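Local coordinates for protein beta-galactosidase (Marinomonas sp. ef1, PDB 6Y2K) that hydrolyses terminal beta-galactosidic bonds as a cold-active family GH42 glycoside hydrolase that assembles into a hexamer, at residues L529-Q534 with L546-E551; P535-R540 with C559-D564. One frame throughout, in Å; residues are numbered along the deposited sequence.

Contact 1 (L529-Q534 with L546-E551); sequences LPEHTQ and LKHWHE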
ATOM      1  N   LEU A 529      -4.697  25.718  -7.334  1.00 15.54           N
ATOM      2  CA  LEU A 529      -4.714  24.251  -7.383  1.00 15.74           C
ATOM      3  C   LEU A 529      -4.860  23.531  -6.038  1.00 16.08           C
ATOM      4  O   LEU A 529      -4.331  23.991  -5.016  1.00 15.62           O
ATOM      5  CB  LEU A 529      -3.430  23.754  -8.063  1.00 15.96           C
ATOM      6  CG  LEU A 529      -3.285  24.029  -9.561  1.00 16.02           C
ATOM      7  CD1 LEU A 529      -1.857  23.754 -10.015  1.00 16.20           C
ATOM      8  CD2 LEU A 529      -4.279  23.221 -10.389  1.00 16.04           C
ATOM      9  N   PRO A 530      -5.546  22.363  -6.046  1.00 16.32           N
ATOM     10  CA  PRO A 530      -5.539  21.497  -4.884  1.00 16.56           C
ATOM     11  C   PRO A 530      -4.226  20.719  -4.825  1.00 17.06           C
ATOM     12  O   PRO A 530      -3.479  20.664  -5.821  1.00 16.35           O
ATOM     13  CB  PRO A 530      -6.716  20.555  -5.149  1.00 16.14           C
ATOM     14  CG  PRO A 530      -6.754  20.427  -6.639  1.00 16.42           C
ATOM     15  CD  PRO A 530      -6.287  21.755  -7.174  1.00 16.48           C
ATOM     16  N   GLU A 531      -3.970  20.097  -3.676  1.00 17.93           N
ATOM     17  CA  GLU A 531      -2.737  19.328  -3.442  1.00 19.01           C
ATOM     18  C   GLU A 531      -2.548  18.178  -4.444  1.00 18.62           C
ATOM     19  O   GLU A 531      -1.412  17.842  -4.809  1.00 19.17           O
ATOM     20  CB  GLU A 531      -2.737  18.782  -2.004  1.00 20.83           C
ATOM     21  CG  GLU A 531      -1.429  18.143  -1.535  1.00 22.48           C
ATOM     22  CD  GLU A 531      -0.287  19.134  -1.342  1.00 23.52           C
ATOM     23  OE1 GLU A 531      -0.518  20.339  -1.144  1.00 24.93           O
ATOM     24  OE2 GLU A 531       0.869  18.695  -1.376  1.00 27.10           O
ATOM     25  N   HIS A 532      -3.653  17.598  -4.909  1.00 18.41           N
ATOM     26  CA  HIS A 532      -3.611  16.420  -5.787  1.00 17.94           C
ATOM     27  C   HIS A 532      -3.160  16.624  -7.237  1.00 17.13           C
ATOM     28  O   HIS A 532      -2.922  15.645  -7.942  1.00 16.58           O
ATOM     29  CB  HIS A 532      -4.955  15.655  -5.756  1.00 18.75           C
ATOM     30  CG  HIS A 532      -6.138  16.422  -6.286  1.00 19.20           C
ATOM     31  ND1 HIS A 532      -6.320  16.691  -7.627  1.00 18.73           N
ATOM     32  CD2 HIS A 532      -7.237  16.912  -5.653  1.00 19.08           C
ATOM     33  CE1 HIS A 532      -7.461  17.342  -7.791  1.00 19.49           C
ATOM     34  NE2 HIS A 532      -8.042  17.479  -6.610  1.00 18.87           N
ATOM     35  N   THR A 533      -3.038  17.875  -7.681  1.00 16.23           N
ATOM     36  CA  THR A 533      -2.614  18.187  -9.043  1.00 16.16           C
ATOM     37  C   THR A 533      -1.414  19.137  -8.997  1.00 16.01           C
ATOM     38  O   THR A 533      -1.550  20.305  -8.646  1.00 15.73           O
ATOM     39  CB  THR A 533      -3.784  18.756  -9.878  1.00 15.86           C
ATOM     40  OG1 THR A 533      -4.841  17.789  -9.910  1.00 15.98           O
ATOM     41  CG2 THR A 533      -3.360  19.070 -11.313  1.00 15.82           C
ATOM     42  N   GLN A 534      -0.245  18.602  -9.354  1.00 15.84           N
ATOM     43  CA  GLN A 534       1.045  19.272  -9.258  1.00 16.10           C
ATOM     44  C   GLN A 534       1.760  19.208 -10.616  1.00 15.78           C
ATOM     45  O   GLN A 534       2.504  18.260 -10.893  1.00 16.43           O
ATOM     46  CB  GLN A 534       1.871  18.617  -8.148  1.00 16.19           C
ATOM     47  CG  GLN A 534       1.221  18.768  -6.782  1.00 16.60           C
ATOM     48  CD  GLN A 534       2.079  18.297  -5.613  1.00 17.55           C
ATOM     49  OE1 GLN A 534       3.282  18.054  -5.753  1.00 18.24           O
ATOM     50  NE2 GLN A 534       1.450  18.167  -4.441  1.00 17.16           N
ATOM     51  N   LEU A 546       5.394  21.954  -9.599  1.00 16.51           N
ATOM     52  CA  LEU A 546       4.799  23.102  -8.930  1.00 16.43           C
ATOM     53  C   LEU A 546       3.494  22.663  -8.277  1.00 16.64           C
ATOM     54  O   LEU A 546       2.877  21.692  -8.710  1.00 16.41           O
ATOM     55  CB  LEU A 546       4.550  24.230  -9.925  1.00 16.22           C
ATOM     56  CG  LEU A 546       3.446  24.055 -10.978  1.00 15.86           C
ATOM     57  CD1 LEU A 546       2.094  24.568 -10.481  1.00 15.99           C
ATOM     58  CD2 LEU A 546       3.849  24.789 -12.242  1.00 15.97           C
ATOM     59  N   LYS A 547       3.076  23.392  -7.245  1.00 17.11           N
ATOM     60  CA  LYS A 547       1.839  23.107  -6.527  1.00 17.30           C
ATOM     61  C   LYS A 547       1.145  24.386  -6.079  1.00 16.83           C
ATOM     62  O   LYS A 547       1.780  25.435  -5.966  1.00 16.93           O
ATOM     63  CB  LYS A 547       2.109  22.211  -5.315  1.00 18.68           C
ATOM     64  CG  LYS A 547       3.168  22.723  -4.353  1.00 19.96           C
ATOM     65  CD  LYS A 547       3.564  21.631  -3.360  1.00 21.27           C
ATOM     66  CE  LYS A 547       4.624  22.120  -2.373  1.00 22.20           C
ATOM     67  NZ  LYS A 547       4.843  21.121  -1.279  1.00 23.40           N
ATOM     68  N   HIS A 548      -0.167  24.293  -5.879  1.00 16.23           N
ATOM     69  CA  HIS A 548      -1.003  25.309  -5.202  1.00 16.55           C
ATOM     70  C   HIS A 548      -1.357  26.549  -6.011  1.00 16.15           C
ATOM     71  O   HIS A 548      -2.525  26.975  -6.013  1.00 16.40           O
ATOM     72  CB  HIS A 548      -0.409  25.753  -3.846  1.00 17.00           C
ATOM     73  CG  HIS A 548      -0.062  24.620  -2.930  1.00 17.25           C
ATOM     74  ND1 HIS A 548       0.931  24.714  -1.978  1.00 17.69           N
ATOM     75  CD2 HIS A 548      -0.578  23.371  -2.818  1.00 17.33           C
ATOM     76  CE1 HIS A 548       1.016  23.570  -1.323  1.00 17.62           C
ATOM     77  NE2 HIS A 548       0.111  22.740  -1.811  1.00 17.55           N
ATOM     78  N   TRP A 549      -0.353  27.144  -6.652  1.00 15.80           N
ATOM     79  CA  TRP A 549      -0.482  28.427  -7.329  1.00 15.40           C
ATOM     80  C   TRP A 549       0.328  28.399  -8.629  1.00 15.11           C
ATOM     81  O   TRP A 549       1.514  28.103  -8.617  1.00 14.54           O
ATOM     82  CB  TRP A 549       0.037  29.528  -6.409  1.00 15.13           C
ATOM     83  CG  TRP A 549      -0.350  30.895  -6.831  1.00 15.03           C
ATOM     84  CD1 TRP A 549       0.391  31.768  -7.575  1.00 15.35           C
ATOM     85  CD2 TRP A 549      -1.579  31.556  -6.542  1.00 15.06           C
ATOM     86  NE1 TRP A 549      -0.304  32.937  -7.769  1.00 15.16           N
ATOM     87  CE2 TRP A 549      -1.517  32.835  -7.141  1.00 15.27           C
ATOM     88  CE3 TRP A 549      -2.731  31.191  -5.832  1.00 15.28           C
ATOM     89  CZ2 TRP A 549      -2.565  33.763  -7.047  1.00 15.42           C
ATOM     90  CZ3 TRP A 549      -3.774  32.106  -5.739  1.00 15.38           C
ATOM     91  CH2 TRP A 549      -3.683  33.383  -6.348  1.00 15.37           C
ATOM     92  N   HIS A 550      -0.341  28.710  -9.735  1.00 14.97           N
ATOM     93  CA  HIS A 550       0.177  28.468 -11.081  1.00 14.94           C
ATOM     94  C   HIS A 550      -0.268  29.618 -11.983  1.00 14.91           C
ATOM     95  O   HIS A 550      -1.336  29.569 -12.594  1.00 14.92           O
ATOM     96  CB  HIS A 550      -0.342  27.091 -11.556  1.00 14.88           C
ATOM     97  CG  HIS A 550       0.102  26.674 -12.927  1.00 14.65           C
ATOM     98  ND1 HIS A 550      -0.693  25.905 -13.751  1.00 14.80           N
ATOM     99  CD2 HIS A 550       1.262  26.868 -13.598  1.00 14.53           C
ATOM    100  CE1 HIS A 550      -0.051  25.666 -14.882  1.00 14.85           C
ATOM    101  NE2 HIS A 550       1.142  26.229 -14.811  1.00 14.82           N
ATOM    102  N   GLU A 551       0.544  30.670 -12.035  1.00 15.35           N
ATOM    103  CA  GLU A 551       0.199  31.865 -12.819  1.00 15.17           C
ATOM    104  C   GLU A 551       0.407  31.630 -14.303  1.00 15.38           C
ATOM    105  O   GLU A 551       1.432  31.082 -14.701  1.00 15.86           O
ATOM    106  CB  GLU A 551       1.011  33.083 -12.362  1.00 15.14           C
ATOM    107  CG  GLU A 551       0.567  33.606 -11.011  1.00 15.22           C
ATOM    108  CD  GLU A 551       1.528  34.588 -10.380  1.00 15.08           C
ATOM    109  OE1 GLU A 551       2.531  34.987 -11.028  1.00 15.20           O
ATOM    110  OE2 GLU A 551       1.260  34.964  -9.217  1.00 14.84           O
TER
HETATM  111  O   HOH W   1      -1.008  21.559  -6.314  1.00 13.03           O
HETATM  112  O   HOH W   2       2.445  20.448  -0.095  1.00 28.13           O
HETATM  113  O   HOH W   3       3.510  17.995  -1.832  1.00 48.09           O
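Glu-531 and His-548 show how a side-chain pair can help fasten a loop to a corner between strands, alongside a backbone bond. The imidazole meets the carboxylate edge-on: NE2 of His-548 donates to OE1 of Glu-531 at 2.6 Å, the oxygen lying in the ring plane, while the two flat groups are turned 52° apart. OE1 is approached on its syn side, though 25° out of the carboxylate plane. A chi1 of -171° swings CG of Glu-531 away from its own amide nitrogen, and a bend at the next bond curls the chain back toward the ring. One face of that ring rests on CG of Lys-547, 3.7 Å above the plane. Lys-547 and Gln-534 run side by side, CB of the lysine 3.8 Å from CG of the glutamine, and water 2 links NZ of Lys-547 to OE2 of Glu-531. On the buried side Leu-529 and Leu-546 cross at about a right angle, their CD1 atoms 4.1 Å apart, and Leu-529 CD1 also touches His-550 CB. A nearly straight bond runs from Leu-529 N to His-548 O (2.8 Å), and water 1 bridges Pro-530 O, Thr-533 O and His-548 N. The arrangement is a type I beta turn, Pro-530 to Thr-533, held against a strand corner by a His-carboxylate hydrogen bond together with the backbone bond from Leu-529.

Contact 2 (P535-R540 with C559-D564); sequences PAVSGR and CLLKDD
Ser-538 and Lys-562 form the hydrogen-bonded pair of a short antiparallel pairing, an example of main chain doing most of the work between strands. Ser-538 N reaches Lys-562 O at 2.9 Å, approaching almost end-on to the carbonyl, and Lys-562 N returns a bond of 2.8 Å to Ser-538 O. CA-H...O contacts supplement them: Leu-561 CA lies 3.3 Å from Ser-538 O, and Val-537 CA makes a bent one, 3.5 Å from Lys-562 O. The apolar part is small. In Val-537 a chi1 of 176° turns CG1 obliquely against Leu-561 CB at 3.9 Å; both residues also pack on Leu-587 of helix 585-598. Waters bridge named polar atoms: water 5 joins Ser-538 OG to Asp-564 OD1, water 4 connects Ala-536 O with Asp-564 N, and water 6 spans from Arg-540 N to Cys-559 O. A third subunit lies against this edge, its Tyr-605 packing on Ser-538 and its Tyr-604 on Arg-540 and Lys-562. Gly-539, with backbone angles suited to a residue without a side chain, passes close to Leu-561, the CA atoms 4.3 Å apart. There the partner strand is irregular, Leu-560 and Leu-561 together facing Leu-570 in a classic beta bulge. The chemistry implies a pairing aligned by two direct backbone bonds, with waters bridging polar atoms that lack a direct bond across it.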
ATOM      1  N   PRO A 535       1.509  20.202 -11.492  1.00 15.69           N
ATOM      2  CA  PRO A 535       2.083  20.209 -12.845  1.00 15.30           C
ATOM      3  C   PRO A 535       3.614  20.098 -12.913  1.00 15.14           C
ATOM      4  O   PRO A 535       4.321  20.633 -12.037  1.00 14.92           O
ATOM      5  CB  PRO A 535       1.625  21.563 -13.404  1.00 15.63           C
ATOM      6  CG  PRO A 535       0.339  21.832 -12.705  1.00 15.78           C
ATOM      7  CD  PRO A 535       0.545  21.306 -11.311  1.00 15.61           C
ATOM      8  N   ALA A 536       4.109  19.426 -13.954  1.00 14.44           N
ATOM      9  CA  ALA A 536       5.535  19.218 -14.143  1.00 14.38           C
ATOM     10  C   ALA A 536       6.210  20.517 -14.597  1.00 14.52           C
ATOM     11  O   ALA A 536       5.604  21.332 -15.301  1.00 14.66           O
ATOM     12  CB  ALA A 536       5.790  18.104 -15.147  1.00 14.49           C
ATOM     13  N   VAL A 537       7.446  20.696 -14.148  1.00 14.22           N
ATOM     14  CA  VAL A 537       8.278  21.848 -14.462  1.00 14.66           C
ATOM     15  C   VAL A 537       9.603  21.337 -15.039  1.00 14.92           C
ATOM     16  O   VAL A 537      10.123  20.316 -14.593  1.00 14.82           O
ATOM     17  CB  VAL A 537       8.530  22.694 -13.194  1.00 14.90           C
ATOM     18  CG1 VAL A 537       9.484  23.851 -13.470  1.00 15.23           C
ATOM     19  CG2 VAL A 537       7.209  23.219 -12.645  1.00 15.32           C
ATOM     20  N   SER A 538      10.125  22.056 -16.032  1.00 15.17           N
ATOM     21  CA  SER A 538      11.416  21.761 -16.649  1.00 15.73           C
ATOM     22  C   SER A 538      12.060  23.094 -17.046  1.00 15.99           C
ATOM     23  O   SER A 538      11.510  24.144 -16.734  1.00 16.16           O
ATOM     24  CB  SER A 538      11.224  20.842 -17.858  1.00 15.95           C
ATOM     25  OG  SER A 538      10.402  21.443 -18.841  1.00 16.62           O
ATOM     26  N   GLY A 539      13.216  23.066 -17.703  1.00 16.04           N
ATOM     27  CA  GLY A 539      13.866  24.299 -18.149  1.00 16.47           C
ATOM     28  C   GLY A 539      15.353  24.345 -17.888  1.00 17.07           C
ATOM     29  O   GLY A 539      15.947  23.361 -17.442  1.00 15.90           O
ATOM     30  N   ARG A 540      15.950  25.498 -18.191  1.00 17.62           N
ATOM     31  CA  ARG A 540      17.379  25.737 -17.990  1.00 19.06           C
ATOM     32  C   ARG A 540      17.910  25.349 -16.618  1.00 18.08           C
ATOM     33  O   ARG A 540      19.013  24.833 -16.523  1.00 17.76           O
ATOM     34  CB  ARG A 540      17.713  27.218 -18.183  1.00 21.49           C
ATOM     35  CG  ARG A 540      17.770  27.657 -19.622  1.00 25.29           C
ATOM     36  CD  ARG A 540      19.117  27.322 -20.243  1.00 27.99           C
ATOM     37  NE  ARG A 540      18.997  27.361 -21.698  1.00 29.97           N
ATOM     38  CZ  ARG A 540      19.730  26.656 -22.557  1.00 31.85           C
ATOM     39  NH1 ARG A 540      20.683  25.822 -22.140  1.00 31.66           N
ATOM     40  NH2 ARG A 540      19.491  26.786 -23.865  1.00 33.52           N
ATOM     41  N   CYS A 559      13.148  32.542 -20.003  1.00 20.05           N
ATOM     42  CA  CYS A 559      12.594  31.617 -19.019  1.00 20.08           C
ATOM     43  C   CYS A 559      13.666  30.653 -18.537  1.00 19.36           C
ATOM     44  O   CYS A 559      14.353  30.031 -19.342  1.00 19.13           O
ATOM     45  CB  CYS A 559      11.453  30.816 -19.632  1.00 20.85           C
ATOM     46  SG  CYS A 559       9.966  31.789 -19.905  1.00 22.30           S
ATOM     47  N   LEU A 560      13.791  30.538 -17.217  1.00 18.65           N
ATOM     48  CA  LEU A 560      14.692  29.590 -16.574  1.00 17.95           C
ATOM     49  C   LEU A 560      13.970  28.307 -16.154  1.00 17.25           C
ATOM     50  O   LEU A 560      14.628  27.274 -15.961  1.00 16.78           O
ATOM     51  CB  LEU A 560      15.360  30.229 -15.358  1.00 18.14           C
ATOM     52  CG  LEU A 560      16.237  31.476 -15.575  1.00 18.63           C
ATOM     53  CD1 LEU A 560      17.292  31.216 -16.650  1.00 18.98           C
ATOM     54  CD2 LEU A 560      15.439  32.738 -15.908  1.00 18.22           C
ATOM     55  N   LEU A 561      12.646  28.393 -15.977  1.00 16.56           N
ATOM     56  CA  LEU A 561      11.770  27.240 -15.750  1.00 16.23           C
ATOM     57  C   LEU A 561      10.442  27.470 -16.470  1.00 16.65           C
ATOM     58  O   LEU A 561       9.958  28.599 -16.518  1.00 16.14           O
ATOM     59  CB  LEU A 561      11.495  27.042 -14.254  1.00 15.98           C
ATOM     60  CG  LEU A 561      12.684  26.773 -13.323  1.00 15.74           C
ATOM     61  CD1 LEU A 561      12.240  26.791 -11.870  1.00 15.59           C
ATOM     62  CD2 LEU A 561      13.350  25.442 -13.635  1.00 15.82           C
ATOM     63  N   LYS A 562       9.859  26.401 -17.011  1.00 16.89           N
ATOM     64  CA  LYS A 562       8.566  26.451 -17.684  1.00 18.53           C
ATOM     65  C   LYS A 562       7.762  25.195 -17.378  1.00 17.98           C
ATOM     66  O   LYS A 562       8.333  24.167 -17.049  1.00 18.37           O
ATOM     67  CB  LYS A 562       8.757  26.527 -19.199  1.00 20.34           C
ATOM     68  CG  LYS A 562       9.594  27.701 -19.675  1.00 21.96           C
ATOM     69  CD  LYS A 562       9.579  27.866 -21.188  1.00 23.21           C
ATOM     70  CE  LYS A 562      10.132  26.648 -21.901  1.00 24.74           C
ATOM     71  NZ  LYS A 562      10.673  27.011 -23.240  1.00 26.06           N
ATOM     72  N   ASP A 563       6.443  25.272 -17.517  1.00 18.46           N
ATOM     73  CA  ASP A 563       5.591  24.066 -17.434  1.00 18.40           C
ATOM     74  C   ASP A 563       5.561  23.321 -18.780  1.00 18.86           C
ATOM     75  O   ASP A 563       6.173  23.780 -19.752  1.00 18.22           O
ATOM     76  CB  ASP A 563       4.193  24.383 -16.870  1.00 18.32           C
ATOM     77  CG  ASP A 563       3.347  25.278 -17.760  1.00 18.68           C
ATOM     78  OD1 ASP A 563       3.520  25.314 -19.002  1.00 17.99           O
ATOM     79  OD2 ASP A 563       2.465  25.951 -17.175  1.00 19.20           O
ATOM     80  N   ASP A 564       4.865  22.184 -18.842  1.00 19.54           N
ATOM     81  CA  ASP A 564       4.828  21.374 -20.083  1.00 20.65           C
ATOM     82  C   ASP A 564       4.164  22.083 -21.269  1.00 20.53           C
ATOM     83  O   ASP A 564       4.489  21.778 -22.417  1.00 20.66           O
ATOM     84  CB  ASP A 564       4.141  20.013 -19.868  1.00 21.24           C
ATOM     85  CG  ASP A 564       5.039  18.980 -19.169  1.00 22.17           C
ATOM     86  OD1 ASP A 564       6.227  19.243 -18.856  1.00 22.13           O
ATOM     87  OD2 ASP A 564       4.525  17.867 -18.937  1.00 22.42           O
TER
HETATM   88  O   HOH W   4       3.414  21.047 -16.646  1.00 21.91           O
HETATM   89  O   HOH W   5       7.877  21.045 -18.159  1.00 26.64           O
HETATM   90  O   HOH W   6      13.882  27.306 -19.371  1.00 17.94           O

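In the fold
Both contacts belong to the trimerisation domain and reach the same mixed sheet, where strands 544-547 and 536-538 are neighbours; their segments alternate along the chain. Each is partly buried, yet only contact 1 has an exposed residue (Glu-531) among those that touch. Contact 1 combines side-chain bonds and packing with one backbone bond, whereas contact 2 joins strands 536-538 and 559-563 mainly through backbone. Their meeting line is mixed as well: His-550 NE2 probably donates to Asp-563 OD2 at 2.7 Å, and Leu-546 packs on Val-537. Each also meets a different copy of the protein: Pro-530 packs on His-325 of a second subunit, Ser-538 on Tyr-605 of a third, in keeping with the hexamer.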